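Local coordinates for protein arginine decarboxylase (Campylobacter jejuni subsp. jejuni, PDB 3NZP) that probably makes agmatine from arginine as a pyridoxal phosphate-dependent decarboxylase, feeding polyamine biosynthesis, at residues I23-K28 with I538-K543; L465-E470 with H500-E505. One frame throughout, in Å; residues are numbered along the deposited sequence.

How the interactions relate
From the N terminus, the chain forms the small antiparallel pair 14-16 and 21-23, then enters loop 23-28. It passes through the pyridoxal-binding barrel and the helical bundle and meets that loop again at 538-543, so interaction 1 closes a loop of 509 intervening residues. Interaction 2 lies wholly within that span and closes a much shorter loop, bringing 500-505 back to 465-470 after 29 residues. The two contacts nest without touching: their centres are 24 Å apart, their nearest atoms about 9 Å. Interaction 1 ties the N-terminal segment to strand 534-540; interaction 2 joins two connections of the same mixed sheet, beside strands 462-464 and 510-513.

Interaction 1: residues I23-K28 with I538-K543; sequences INYEKK and ISINEK
I23 and I540 make the apolar end of the contact, CG2 of I23 lying 3.7 Å from CD1 of I540 as the two side chains cross at a slant. The chain then bends at N24, the centre of an inverse gamma turn, and brings Y25 round to the same isoleucine. The Y25 side chain swings away from its backbone N (chi1 -175°), and one edge of its ring runs alongside I540: CD1 of Y25 is 3.6 Å from CG2 of I540, and CE1 is 3.3 Å from the I540 carbonyl O, which lies near the ring plane. H53 stacks on the same ring. I540 lies on strand 534-540, which forms a beta hairpin with strand 545-551 in the mixed sheet that also takes in strand 47-50; the first segment thus packs beside the hairpin turn. There N541 OD1 takes the backbone N-H of G544. E26, bent at chi2 (77°), lays its carboxylate against the turn, with OE1 3.6 Å from CB of E542. This is packing against backbone and CB, and the two carboxylates stay apart, E26 OE1 and E542 OE1 being 4.7 Å from each other. K27 curls through bends at chi2, chi3 and chi4, which carry NZ to the turn, where it gives a weak hydrogen bond to K543 O at 2.9 Å.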
ATOM      1  N   ILE B  23      25.535  16.100   2.884  1.00 53.03           N
ATOM      2  CA  ILE B  23      24.629  16.790   3.782  1.00 51.92           C
ATOM      3  C   ILE B  23      25.236  18.170   4.011  1.00 55.98           C
ATOM      4  O   ILE B  23      26.320  18.294   4.576  1.00 60.99           O
ATOM      5  CB  ILE B  23      24.520  16.053   5.125  1.00 44.51           C
ATOM      6  CG1 ILE B  23      24.036  14.616   4.904  1.00 40.02           C
ATOM      7  CG2 ILE B  23      23.622  16.832   6.052  1.00 44.91           C
ATOM      8  CD1 ILE B  23      22.752  14.477   4.104  1.00 32.69           C
ATOM      9  N   ASN B  24      24.555  19.209   3.556  1.00 56.54           N
ATOM     10  CA  ASN B  24      25.085  20.547   3.722  1.00 54.15           C
ATOM     11  C   ASN B  24      24.982  20.996   5.173  1.00 51.93           C
ATOM     12  O   ASN B  24      24.103  21.780   5.518  1.00 60.16           O
ATOM     13  CB  ASN B  24      24.333  21.527   2.822  1.00 55.18           C
ATOM     14  CG  ASN B  24      25.109  22.797   2.595  1.00 61.13           C
ATOM     15  OD1 ASN B  24      25.302  23.592   3.509  1.00 62.68           O
ATOM     16  ND2 ASN B  24      25.586  22.983   1.367  1.00 69.91           N
ATOM     17  N   TYR B  25      25.868  20.495   6.029  1.00 49.20           N
ATOM     18  CA  TYR B  25      25.826  20.870   7.435  1.00 53.18           C
ATOM     19  C   TYR B  25      27.188  21.320   7.967  1.00 59.65           C
ATOM     20  O   TYR B  25      27.467  22.524   8.042  1.00 74.44           O
ATOM     21  CB  TYR B  25      25.279  19.714   8.279  1.00 46.69           C
ATOM     22  CG  TYR B  25      25.094  20.049   9.748  1.00 47.62           C
ATOM     23  CD1 TYR B  25      25.262  19.068  10.735  1.00 49.81           C
ATOM     24  CD2 TYR B  25      24.802  21.353  10.162  1.00 41.35           C
ATOM     25  CE1 TYR B  25      25.160  19.382  12.100  1.00 49.89           C
ATOM     26  CE2 TYR B  25      24.696  21.674  11.521  1.00 40.77           C
ATOM     27  CZ  TYR B  25      24.880  20.687  12.484  1.00 44.45           C
ATOM     28  OH  TYR B  25      24.814  21.014  13.817  1.00 36.65           O
ATOM     29  N   GLU B  26      28.042  20.383   8.354  1.00 52.82           N
ATOM     30  CA  GLU B  26      29.352  20.777   8.861  1.00 55.83           C
ATOM     31  C   GLU B  26      30.334  20.672   7.709  1.00 55.85           C
ATOM     32  O   GLU B  26      30.327  21.505   6.804  1.00 57.67           O
ATOM     33  CB  GLU B  26      29.792  19.853   9.998  1.00 57.03           C
ATOM     34  CG  GLU B  26      30.343  20.587  11.191  1.00 63.25           C
ATOM     35  CD  GLU B  26      29.249  21.214  12.040  1.00 67.45           C
ATOM     36  OE1 GLU B  26      29.576  21.845  13.071  1.00 66.81           O
ATOM     37  OE2 GLU B  26      28.061  21.072  11.679  1.00 66.51           O
ATOM     38  N   LYS B  27      31.171  19.638   7.743  1.00 58.23           N
ATOM     39  CA  LYS B  27      32.130  19.397   6.675  1.00 57.35           C
ATOM     40  C   LYS B  27      31.417  18.917   5.414  1.00 59.06           C
ATOM     41  O   LYS B  27      32.064  18.508   4.450  1.00 62.31           O
ATOM     42  CB  LYS B  27      33.155  18.342   7.085  1.00 56.28           C
ATOM     43  CG  LYS B  27      34.358  18.897   7.838  1.00 64.05           C
ATOM     44  CD  LYS B  27      34.021  19.299   9.261  1.00 60.15           C
ATOM     45  CE  LYS B  27      33.982  18.082  10.164  1.00 64.62           C
ATOM     46  NZ  LYS B  27      35.287  17.360  10.237  1.00 44.53           N
ATOM     47  N   LYS B  28      30.089  18.960   5.418  1.00 58.13           N
ATOM     48  CA  LYS B  28      29.329  18.523   4.259  1.00 57.75           C
ATOM     49  C   LYS B  28      29.673  17.070   3.915  1.00 57.10           C
ATOM     50  O   LYS B  28      30.108  16.769   2.791  1.00 57.75           O
ATOM     51  CB  LYS B  28      29.637  19.429   3.065  1.00 59.58           C
ATOM     52  CG  LYS B  28      29.511  20.913   3.377  1.00 64.34           C
ATOM     53  CD  LYS B  28      29.729  21.771   2.138  1.00 73.79           C
ATOM     54  CE  LYS B  28      29.838  23.235   2.513  1.00 68.52           C
ATOM     55  NZ  LYS B  28      28.627  23.657   3.265  1.00 73.98           N
ATOM     56  N   ILE B 538      22.415   8.724  11.310  1.00 38.34           N
ATOM     57  CA  ILE B 538      23.681   9.435  11.159  1.00 40.77           C
ATOM     58  C   ILE B 538      23.729  10.778  11.877  1.00 46.34           C
ATOM     59  O   ILE B 538      22.946  11.681  11.574  1.00 52.39           O
ATOM     60  CB  ILE B 538      23.999   9.672   9.673  1.00 35.63           C
ATOM     61  CG1 ILE B 538      23.845   8.366   8.903  1.00 37.24           C
ATOM     62  CG2 ILE B 538      25.410  10.174   9.516  1.00 38.54           C
ATOM     63  CD1 ILE B 538      24.575   7.213   9.544  1.00 29.76           C
ATOM     64  N   SER B 539      24.653  10.906  12.826  1.00 46.66           N
ATOM     65  CA  SER B 539      24.816  12.144  13.578  1.00 45.28           C
ATOM     66  C   SER B 539      25.952  12.948  12.977  1.00 43.24           C
ATOM     67  O   SER B 539      26.960  12.392  12.561  1.00 47.67           O
ATOM     68  CB  SER B 539      25.126  11.842  15.038  1.00 44.50           C
ATOM     69  OG  SER B 539      25.136  13.040  15.792  1.00 58.10           O
ATOM     70  N   ILE B 540      25.804  14.262  12.936  1.00 44.65           N
ATOM     71  CA  ILE B 540      26.845  15.087  12.349  1.00 44.90           C
ATOM     72  C   ILE B 540      27.234  16.239  13.265  1.00 53.82           C
ATOM     73  O   ILE B 540      26.376  16.845  13.913  1.00 62.65           O
ATOM     74  CB  ILE B 540      26.365  15.658  11.000  1.00 38.16           C
ATOM     75  CG1 ILE B 540      25.826  14.543  10.100  1.00 40.15           C
ATOM     76  CG2 ILE B 540      27.507  16.325  10.291  1.00 37.17           C
ATOM     77  CD1 ILE B 540      25.307  15.040   8.754  1.00 32.03           C
ATOM     78  N   ASN B 541      28.529  16.541  13.325  1.00 58.31           N
ATOM     79  CA  ASN B 541      29.024  17.649  14.153  1.00 63.15           C
ATOM     80  C   ASN B 541      30.269  18.263  13.517  1.00 64.76           C
ATOM     81  O   ASN B 541      30.596  17.956  12.367  1.00 65.56           O
ATOM     82  CB  ASN B 541      29.334  17.170  15.574  1.00 54.68           C
ATOM     83  CG  ASN B 541      30.510  16.223  15.627  1.00 65.60           C
ATOM     84  OD1 ASN B 541      30.914  15.655  14.611  1.00 66.74           O
ATOM     85  ND2 ASN B 541      31.062  16.034  16.823  1.00 69.75           N
ATOM     86  N   GLU B 542      30.957  19.131  14.254  1.00 68.61           N
ATOM     87  CA  GLU B 542      32.154  19.792  13.732  1.00 70.12           C
ATOM     88  C   GLU B 542      33.303  18.820  13.469  1.00 68.88           C
ATOM     89  O   GLU B 542      34.170  19.092  12.637  1.00 67.20           O
ATOM     90  CB  GLU B 542      32.614  20.900  14.692  1.00 75.95           C
ATOM     91  CG  GLU B 542      32.963  20.420  16.102  1.00 88.70           C
ATOM     92  CD  GLU B 542      31.782  20.444  17.059  1.00 96.54           C
ATOM     93  OE1 GLU B 542      31.327  21.553  17.419  1.00105.52           O
ATOM     94  OE2 GLU B 542      31.309  19.356  17.456  1.00102.42           O
ATOM     95  N   LYS B 543      33.300  17.692  14.176  1.00 69.80           N
ATOM     96  CA  LYS B 543      34.337  16.661  14.042  1.00 70.77           C
ATOM     97  C   LYS B 543      34.091  15.796  12.804  1.00 69.79           C
ATOM     98  O   LYS B 543      35.020  15.232  12.230  1.00 58.41           O
ATOM     99  CB  LYS B 543      34.343  15.757  15.284  1.00 71.98           C
ATOM    100  CG  LYS B 543      34.229  16.493  16.609  1.00 74.16           C
ATOM    101  CD  LYS B 543      35.428  17.392  16.858  1.00 83.29           C
ATOM    102  CE  LYS B 543      35.231  18.265  18.095  1.00 82.14           C
ATOM    103  NZ  LYS B 543      34.911  17.474  19.319  1.00 83.59           N
TER

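Interaction 2: residues L465-E470 with H500-E505; sequences LDRLDE and HDVDVE
Two connections of the mixed beta sheet, one leaving strand 462-464 and the other leading into strand 510-513, meet where the H500 ring packs on R467 and reaches the backbone of E470. H500 NE2 donates to E470 O at 3.0 Å with an N-H...O angle of 149°. The acceptor lies close to the imidazole plane, but the donor stands 58° out of the plane of the E470 carbonyl. The other ring nitrogen, ND1, is hydrogen-bonded to Y509 OH, so both ring nitrogens have partners and the rotation of the buried imidazole is fixed. One face of that ring is covered by R467: its CB sits 4.2 Å from the ring centroid, almost exactly on the normal, a CH-pi contact. From there the arginine chain slides past the histidine in the opposite direction, CD of R467 passing 3.8 Å from H500 CB, and a bend at chi3 (-61°) brings the guanidinium to V502. CG1 of V502 lies over one face of the guanidinium, toward its rim, 3.4 Å from R467 NE. The polar end of R467 is held by E507, to which NH2 makes a salt bridge; the same carboxylate accepts the backbone N-H of D503. Around the contact, L465 makes backbone bonds to V21 and to F510 of strand 510-513 and packs on helix 31-40, while H500 touches P464 of strand 462-464 and hydrogen-bonds through its O to Y440 OH on strand 438-442.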
ATOM      1  N   LEU B 465      24.578   8.729  -5.932  1.00 34.36           N
ATOM      2  CA  LEU B 465      25.281   9.268  -4.781  1.00 39.61           C
ATOM      3  C   LEU B 465      26.617   9.911  -5.105  1.00 42.43           C
ATOM      4  O   LEU B 465      27.139  10.707  -4.322  1.00 41.16           O
ATOM      5  CB  LEU B 465      25.488   8.184  -3.732  1.00 40.25           C
ATOM      6  CG  LEU B 465      24.352   8.067  -2.711  1.00 42.83           C
ATOM      7  CD1 LEU B 465      23.051   7.748  -3.426  1.00 42.89           C
ATOM      8  CD2 LEU B 465      24.702   6.987  -1.694  1.00 43.94           C
ATOM      9  N   ASP B 466      27.168   9.563  -6.259  1.00 45.70           N
ATOM     10  CA  ASP B 466      28.456  10.090  -6.675  1.00 46.02           C
ATOM     11  C   ASP B 466      28.522  10.129  -8.192  1.00 48.13           C
ATOM     12  O   ASP B 466      27.535   9.849  -8.880  1.00 46.59           O
ATOM     13  CB  ASP B 466      29.578   9.202  -6.134  1.00 40.70           C
ATOM     14  CG  ASP B 466      29.617   7.836  -6.806  1.00 53.47           C
ATOM     15  OD1 ASP B 466      30.483   7.007  -6.438  1.00 58.05           O
ATOM     16  OD2 ASP B 466      28.784   7.581  -7.709  1.00 59.64           O
ATOM     17  N   ARG B 467      29.701  10.466  -8.704  1.00 55.34           N
ATOM     18  CA  ARG B 467      29.934  10.551 -10.138  1.00 59.46           C
ATOM     19  C   ARG B 467      29.102  11.695 -10.731  1.00 59.47           C
ATOM     20  O   ARG B 467      28.736  11.675 -11.906  1.00 57.21           O
ATOM     21  CB  ARG B 467      29.563   9.224 -10.796  1.00 58.28           C
ATOM     22  CG  ARG B 467      30.482   8.822 -11.927  1.00 70.75           C
ATOM     23  CD  ARG B 467      30.015   7.526 -12.550  1.00 84.19           C
ATOM     24  NE  ARG B 467      30.016   6.444 -11.569  1.00 94.05           N
ATOM     25  CZ  ARG B 467      30.997   5.560 -11.424  1.00 96.79           C
ATOM     26  NH1 ARG B 467      30.899   4.617 -10.491  1.00 93.97           N
ATOM     27  NH2 ARG B 467      32.059   5.612 -12.227  1.00 92.95           N
ATOM     28  N   LEU B 468      28.828  12.701  -9.903  1.00 63.58           N
ATOM     29  CA  LEU B 468      28.032  13.865 -10.298  1.00 67.67           C
ATOM     30  C   LEU B 468      28.818  14.895 -11.093  1.00 74.86           C
ATOM     31  O   LEU B 468      28.232  15.710 -11.814  1.00 81.47           O
ATOM     32  CB  LEU B 468      27.432  14.523  -9.054  1.00 60.68           C
ATOM     33  CG  LEU B 468      26.405  13.643  -8.340  1.00 55.30           C
ATOM     34  CD1 LEU B 468      26.097  14.201  -6.949  1.00 55.48           C
ATOM     35  CD2 LEU B 468      25.151  13.555  -9.206  1.00 47.82           C
ATOM     36  N   ASP B 469      30.140  14.865 -10.941  1.00 76.51           N
ATOM     37  CA  ASP B 469      31.022  15.782 -11.660  1.00 70.62           C
ATOM     38  C   ASP B 469      31.023  15.418 -13.152  1.00 66.53           C
ATOM     39  O   ASP B 469      31.475  16.194 -13.989  1.00 65.12           O
ATOM     40  CB  ASP B 469      32.436  15.701 -11.075  1.00 67.52           C
ATOM     41  CG  ASP B 469      32.952  14.268 -10.973  1.00 79.98           C
ATOM     42  OD1 ASP B 469      33.952  14.047 -10.255  1.00 86.93           O
ATOM     43  OD2 ASP B 469      32.369  13.360 -11.605  1.00 82.11           O
ATOM     44  N   GLU B 470      30.491  14.236 -13.466  1.00 64.97           N
ATOM     45  CA  GLU B 470      30.394  13.738 -14.837  1.00 63.17           C
ATOM     46  C   GLU B 470      28.963  13.877 -15.334  1.00 65.08           C
ATOM     47  O   GLU B 470      28.019  13.827 -14.550  1.00 70.19           O
ATOM     48  CB  GLU B 470      30.788  12.270 -14.896  1.00 65.55           C
ATOM     49  CG  GLU B 470      32.215  12.003 -14.495  1.00 73.61           C
ATOM     50  CD  GLU B 470      32.471  10.534 -14.221  1.00 80.64           C
ATOM     51  OE1 GLU B 470      32.138   9.693 -15.093  1.00 80.83           O
ATOM     52  OE2 GLU B 470      33.005  10.224 -13.129  1.00 79.46           O
ATOM     53  N   HIS B 500      24.560   7.609 -15.172  1.00 62.84           N
ATOM     54  CA  HIS B 500      25.846   7.348 -15.801  1.00 68.50           C
ATOM     55  C   HIS B 500      25.987   5.894 -16.238  1.00 68.30           C
ATOM     56  O   HIS B 500      25.495   4.981 -15.578  1.00 66.62           O
ATOM     57  CB  HIS B 500      26.983   7.729 -14.846  1.00 71.27           C
ATOM     58  CG  HIS B 500      26.819   9.083 -14.226  1.00 83.77           C
ATOM     59  ND1 HIS B 500      25.935   9.324 -13.196  1.00 90.19           N
ATOM     60  CD2 HIS B 500      27.399  10.273 -14.510  1.00 83.89           C
ATOM     61  CE1 HIS B 500      25.979  10.603 -12.871  1.00 89.22           C
ATOM     62  NE2 HIS B 500      26.859  11.202 -13.655  1.00 90.03           N
ATOM     63  N   ASP B 501      26.646   5.689 -17.371  1.00 73.41           N
ATOM     64  CA  ASP B 501      26.859   4.346 -17.891  1.00 72.31           C
ATOM     65  C   ASP B 501      27.997   3.725 -17.099  1.00 68.17           C
ATOM     66  O   ASP B 501      29.162   3.967 -17.388  1.00 68.84           O
ATOM     67  CB  ASP B 501      27.237   4.402 -19.371  1.00 74.31           C
ATOM     68  CG  ASP B 501      27.368   3.028 -19.985  1.00 71.71           C
ATOM     69  OD1 ASP B 501      27.670   2.941 -21.190  1.00 78.66           O
ATOM     70  OD2 ASP B 501      27.165   2.032 -19.257  1.00 71.65           O
ATOM     71  N   VAL B 502      27.661   2.926 -16.100  1.00 63.89           N
ATOM     72  CA  VAL B 502      28.687   2.313 -15.275  1.00 66.71           C
ATOM     73  C   VAL B 502      28.741   0.801 -15.447  1.00 68.86           C
ATOM     74  O   VAL B 502      27.839   0.203 -16.027  1.00 64.49           O
ATOM     75  CB  VAL B 502      28.445   2.638 -13.792  1.00 67.14           C
ATOM     76  CG1 VAL B 502      28.558   4.142 -13.561  1.00 60.75           C
ATOM     77  CG2 VAL B 502      27.068   2.142 -13.385  1.00 61.51           C
ATOM     78  N   ASP B 503      29.811   0.193 -14.944  1.00 72.75           N
ATOM     79  CA  ASP B 503      29.979  -1.253 -15.022  1.00 78.68           C
ATOM     80  C   ASP B 503      29.757  -1.837 -13.631  1.00 81.56           C
ATOM     81  O   ASP B 503      30.637  -1.762 -12.771  1.00 80.74           O
ATOM     82  CB  ASP B 503      31.389  -1.593 -15.506  1.00 85.90           C
ATOM     83  CG  ASP B 503      31.578  -3.080 -15.760  1.00 91.10           C
ATOM     84  OD1 ASP B 503      32.685  -3.473 -16.186  1.00 85.19           O
ATOM     85  OD2 ASP B 503      30.618  -3.855 -15.537  1.00100.55           O
ATOM     86  N   VAL B 504      28.583  -2.419 -13.411  1.00 84.07           N
ATOM     87  CA  VAL B 504      28.238  -2.994 -12.112  1.00 89.57           C
ATOM     88  C   VAL B 504      29.314  -3.857 -11.465  1.00 93.55           C
ATOM     89  O   VAL B 504      29.590  -3.724 -10.266  1.00 93.40           O
ATOM     90  CB  VAL B 504      26.959  -3.828 -12.211  1.00 90.89           C
ATOM     91  CG1 VAL B 504      25.773  -2.910 -12.417  1.00 91.63           C
ATOM     92  CG2 VAL B 504      27.073  -4.817 -13.369  1.00 95.57           C
ATOM     93  N   GLU B 505      29.920  -4.739 -12.256  1.00 93.97           N
ATOM     94  CA  GLU B 505      30.956  -5.634 -11.753  1.00 93.36           C
ATOM     95  C   GLU B 505      32.334  -4.972 -11.634  1.00 92.31           C
ATOM     96  O   GLU B 505      33.206  -5.471 -10.926  1.00 89.58           O
ATOM     97  CB  GLU B 505      31.042  -6.873 -12.645  1.00 91.17           C
ATOM     98  CG  GLU B 505      31.161  -6.574 -14.130  1.00 99.92           C
ATOM     99  CD  GLU B 505      31.237  -7.838 -14.971  1.00107.17           C
ATOM    100  OE1 GLU B 505      30.315  -8.676 -14.875  1.00107.63           O
ATOM    101  OE2 GLU B 505      32.219  -7.999 -15.729  1.00109.97           O
TER